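Local coordinates for protein putative dehydratase (Mesorhizobium loti, PDB 2POZ) that is of unknown function but, as a member of the mandelate racemase/muconate lactonizing branch of the enolase superfamily, probably acts as a lyase, perhaps a dehydratase, at residues L202-S207 with C228-P233. Sequence-based numbering, arbitrary orientation.
Sequences LMVDLS and CFVEEP
Strands 201-205 and 227-231 pair as parallel neighbours in the beta/alpha barrel of this enolase-superfamily protein, joined by a beta-alpha-beta crossover through helix 212-222. Val204 N donates to Phe229 O (2.9 Å) and Val204 O accepts from Glu231 N (2.8 Å), so Val204 spans the pair with both its N-H and its carbonyl; the bond from Leu206 N to Glu231 O extends the ladder past the strand end. On the barrel-interior face, selenomethionine Met203 bends at chi2 (70°) and lays CG over one face of the Phe229 ring, 3.5 Å from its centroid, a CH-pi contact with the selenium set obliquely farther out and CE reaching Cys228 SG. The flat ring suits this place because it offers the flexible chain a broad apolar surface; an alanine here would probably leave Met203 CG without its aromatic platform and its chain freer to turn. On the face turned from Met203, branched, apolar Val230 packs on Ile253, while Leu206, just past the strand end, reaches helix 212-222, with Val230 CG2 pressed tightly against Leu206 CG at 3.4 Å. Acidic groups gather at the C-terminal strand ends, where enolase-superfamily barrels carry their active site. The carboxylates of Asp205 and Glu231 stack with planes 15° apart, and Glu231 OE1 is held by a salt bridge to Lys157; Glu232 is likewise matched by Arg258. An Asx turn fixes Asp205: CG is anti to the backbone N (chi1 173°), which brings OD1 round to Ser207 N, 2.8 Å away and above the carboxylate plane.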
ATOM      1  N   LEU A 202     -17.323 -10.594 -30.220  1.00 17.28           N
ATOM      2  CA  LEU A 202     -18.467 -10.420 -29.344  1.00 15.41           C
ATOM      3  C   LEU A 202     -18.102  -9.649 -28.079  1.00 15.74           C
ATOM      4  O   LEU A 202     -17.111  -9.949 -27.417  1.00 14.73           O
ATOM      5  CB  LEU A 202     -19.044 -11.783 -28.959  1.00 15.13           C
ATOM      6  CG  LEU A 202     -19.521 -12.657 -30.123  1.00 15.19           C
ATOM      7  CD1 LEU A 202     -20.065 -13.970 -29.576  1.00 15.42           C
ATOM      8  CD2 LEU A 202     -20.588 -11.923 -30.921  1.00 15.54           C
HETATM    9  N   MSE A 203     -18.907  -8.648 -27.759  1.00 13.80           N
HETATM   10  CA  MSE A 203     -18.690  -7.867 -26.551  1.00 15.73           C
HETATM   11  C   MSE A 203     -19.874  -8.153 -25.637  1.00 13.34           C
HETATM   12  O   MSE A 203     -21.027  -8.108 -26.062  1.00 12.57           O
HETATM   13  CB  MSE A 203     -18.625  -6.366 -26.859  1.00 18.77           C
HETATM   14  CG  MSE A 203     -17.382  -5.910 -27.617  1.00 27.80           C
HETATM   15 SE   MSE A 203     -17.303  -6.506 -29.478  1.00 41.77          SE
HETATM   16  CE  MSE A 203     -15.835  -5.375 -30.082  1.00 33.41           C
ATOM     17  N   VAL A 204     -19.589  -8.468 -24.383  1.00 12.79           N
ATOM     18  CA  VAL A 204     -20.641  -8.757 -23.427  1.00 12.99           C
ATOM     19  C   VAL A 204     -20.766  -7.620 -22.411  1.00 14.03           C
ATOM     20  O   VAL A 204     -19.844  -7.354 -21.634  1.00 14.45           O
ATOM     21  CB  VAL A 204     -20.361 -10.089 -22.686  1.00 12.54           C
ATOM     22  CG1 VAL A 204     -21.320 -10.258 -21.523  1.00 13.14           C
ATOM     23  CG2 VAL A 204     -20.517 -11.255 -23.655  1.00 15.50           C
ATOM     24  N   ASP A 205     -21.908  -6.943 -22.438  1.00 13.80           N
ATOM     25  CA  ASP A 205     -22.185  -5.852 -21.508  1.00 13.32           C
ATOM     26  C   ASP A 205     -23.000  -6.412 -20.343  1.00 12.67           C
ATOM     27  O   ASP A 205     -24.086  -6.966 -20.549  1.00 11.68           O
ATOM     28  CB  ASP A 205     -22.959  -4.737 -22.227  1.00 13.73           C
ATOM     29  CG  ASP A 205     -23.438  -3.636 -21.277  1.00 16.53           C
ATOM     30  OD1 ASP A 205     -22.865  -3.477 -20.176  1.00 15.43           O
ATOM     31  OD2 ASP A 205     -24.390  -2.923 -21.645  1.00 14.82           O
ATOM     32  N   LEU A 206     -22.463  -6.297 -19.130  1.00  9.78           N
ATOM     33  CA  LEU A 206     -23.155  -6.790 -17.946  1.00 11.14           C
ATOM     34  C   LEU A 206     -23.941  -5.668 -17.266  1.00 10.29           C
ATOM     35  O   LEU A 206     -24.755  -5.913 -16.376  1.00 11.14           O
ATOM     36  CB  LEU A 206     -22.159  -7.423 -16.965  1.00  9.37           C
ATOM     37  CG  LEU A 206     -21.369  -8.615 -17.526  1.00 12.00           C
ATOM     38  CD1 LEU A 206     -20.556  -9.272 -16.408  1.00 13.90           C
ATOM     39  CD2 LEU A 206     -22.326  -9.630 -18.150  1.00 13.30           C
ATOM     40  N   SER A 207     -23.686  -4.438 -17.696  1.00 10.66           N
ATOM     41  CA  SER A 207     -24.373  -3.258 -17.173  1.00 11.69           C
ATOM     42  C   SER A 207     -24.506  -3.279 -15.652  1.00 12.53           C
ATOM     43  O   SER A 207     -25.578  -3.013 -15.120  1.00 13.60           O
ATOM     44  CB  SER A 207     -25.770  -3.153 -17.814  1.00 13.38           C
ATOM     45  OG  SER A 207     -26.320  -1.851 -17.685  1.00 12.07           O
ATOM     46  N   CYS A 228     -14.469 -10.600 -26.670  1.00 19.02           N
ATOM     47  CA  CYS A 228     -13.568  -9.468 -26.878  1.00 20.39           C
ATOM     48  C   CYS A 228     -13.388  -8.742 -25.533  1.00 20.39           C
ATOM     49  O   CYS A 228     -12.265  -8.543 -25.059  1.00 18.55           O
ATOM     50  CB  CYS A 228     -14.157  -8.532 -27.935  1.00 22.02           C
ATOM     51  SG  CYS A 228     -13.073  -7.182 -28.442  1.00 26.72           S
ATOM     52  N   PHE A 229     -14.496  -8.336 -24.927  1.00 17.71           N
ATOM     53  CA  PHE A 229     -14.444  -7.701 -23.616  1.00 17.40           C
ATOM     54  C   PHE A 229     -15.794  -7.737 -22.900  1.00 16.02           C
ATOM     55  O   PHE A 229     -16.838  -7.960 -23.522  1.00 16.29           O
ATOM     56  CB  PHE A 229     -13.906  -6.253 -23.711  1.00 16.14           C
ATOM     57  CG  PHE A 229     -14.815  -5.280 -24.426  1.00 18.69           C
ATOM     58  CD1 PHE A 229     -16.016  -4.863 -23.852  1.00 15.78           C
ATOM     59  CD2 PHE A 229     -14.424  -4.713 -25.639  1.00 16.55           C
ATOM     60  CE1 PHE A 229     -16.807  -3.894 -24.468  1.00 15.37           C
ATOM     61  CE2 PHE A 229     -15.212  -3.737 -26.266  1.00 17.90           C
ATOM     62  CZ  PHE A 229     -16.405  -3.327 -25.677  1.00 14.89           C
ATOM     63  N   VAL A 230     -15.752  -7.564 -21.583  1.00 15.11           N
ATOM     64  CA  VAL A 230     -16.952  -7.527 -20.766  1.00 14.13           C
ATOM     65  C   VAL A 230     -17.045  -6.087 -20.253  1.00 14.11           C
ATOM     66  O   VAL A 230     -16.069  -5.541 -19.734  1.00 13.78           O
ATOM     67  CB  VAL A 230     -16.875  -8.530 -19.574  1.00 16.52           C
ATOM     68  CG1 VAL A 230     -15.782  -8.122 -18.595  1.00 18.33           C
ATOM     69  CG2 VAL A 230     -18.212  -8.588 -18.865  1.00 16.85           C
ATOM     70  N   GLU A 231     -18.213  -5.478 -20.419  1.00 11.57           N
ATOM     71  CA  GLU A 231     -18.444  -4.098 -20.004  1.00 12.85           C
ATOM     72  C   GLU A 231     -19.143  -3.990 -18.650  1.00 12.83           C
ATOM     73  O   GLU A 231     -20.093  -4.735 -18.363  1.00 11.43           O
ATOM     74  CB  GLU A 231     -19.274  -3.378 -21.070  1.00 13.86           C
ATOM     75  CG  GLU A 231     -19.518  -1.904 -20.794  1.00 16.26           C
ATOM     76  CD  GLU A 231     -20.363  -1.254 -21.878  1.00 18.36           C
ATOM     77  OE1 GLU A 231     -20.248  -1.682 -23.046  1.00 16.75           O
ATOM     78  OE2 GLU A 231     -21.129  -0.314 -21.563  1.00 21.02           O
ATOM     79  N   GLU A 232     -18.672  -3.052 -17.829  1.00 11.38           N
ATOM     80  CA  GLU A 232     -19.220  -2.819 -16.497  1.00 12.12           C
ATOM     81  C   GLU A 232     -19.565  -4.116 -15.765  1.00 11.51           C
ATOM     82  O   GLU A 232     -20.731  -4.379 -15.485  1.00 10.52           O
ATOM     83  CB  GLU A 232     -20.478  -1.944 -16.581  1.00 13.04           C
ATOM     84  CG  GLU A 232     -20.239  -0.517 -17.053  1.00 17.66           C
ATOM     85  CD  GLU A 232     -21.502   0.327 -16.976  1.00 18.64           C
ATOM     86  OE1 GLU A 232     -22.546  -0.120 -17.500  1.00 17.28           O
ATOM     87  OE2 GLU A 232     -21.452   1.434 -16.396  1.00 18.58           O
ATOM     88  N   PRO A 233     -18.556  -4.939 -15.435  1.00 11.95           N
ATOM     89  CA  PRO A 233     -18.827  -6.198 -14.735  1.00 10.51           C
ATOM     90  C   PRO A 233     -19.414  -5.974 -13.341  1.00 12.24           C
ATOM     91  O   PRO A 233     -19.991  -6.885 -12.745  1.00 12.14           O
ATOM     92  CB  PRO A 233     -17.459  -6.879 -14.705  1.00 11.99           C
ATOM     93  CG  PRO A 233     -16.523  -5.707 -14.598  1.00 14.10           C
ATOM     94  CD  PRO A 233     -17.107  -4.728 -15.602  1.00 12.69           C
TER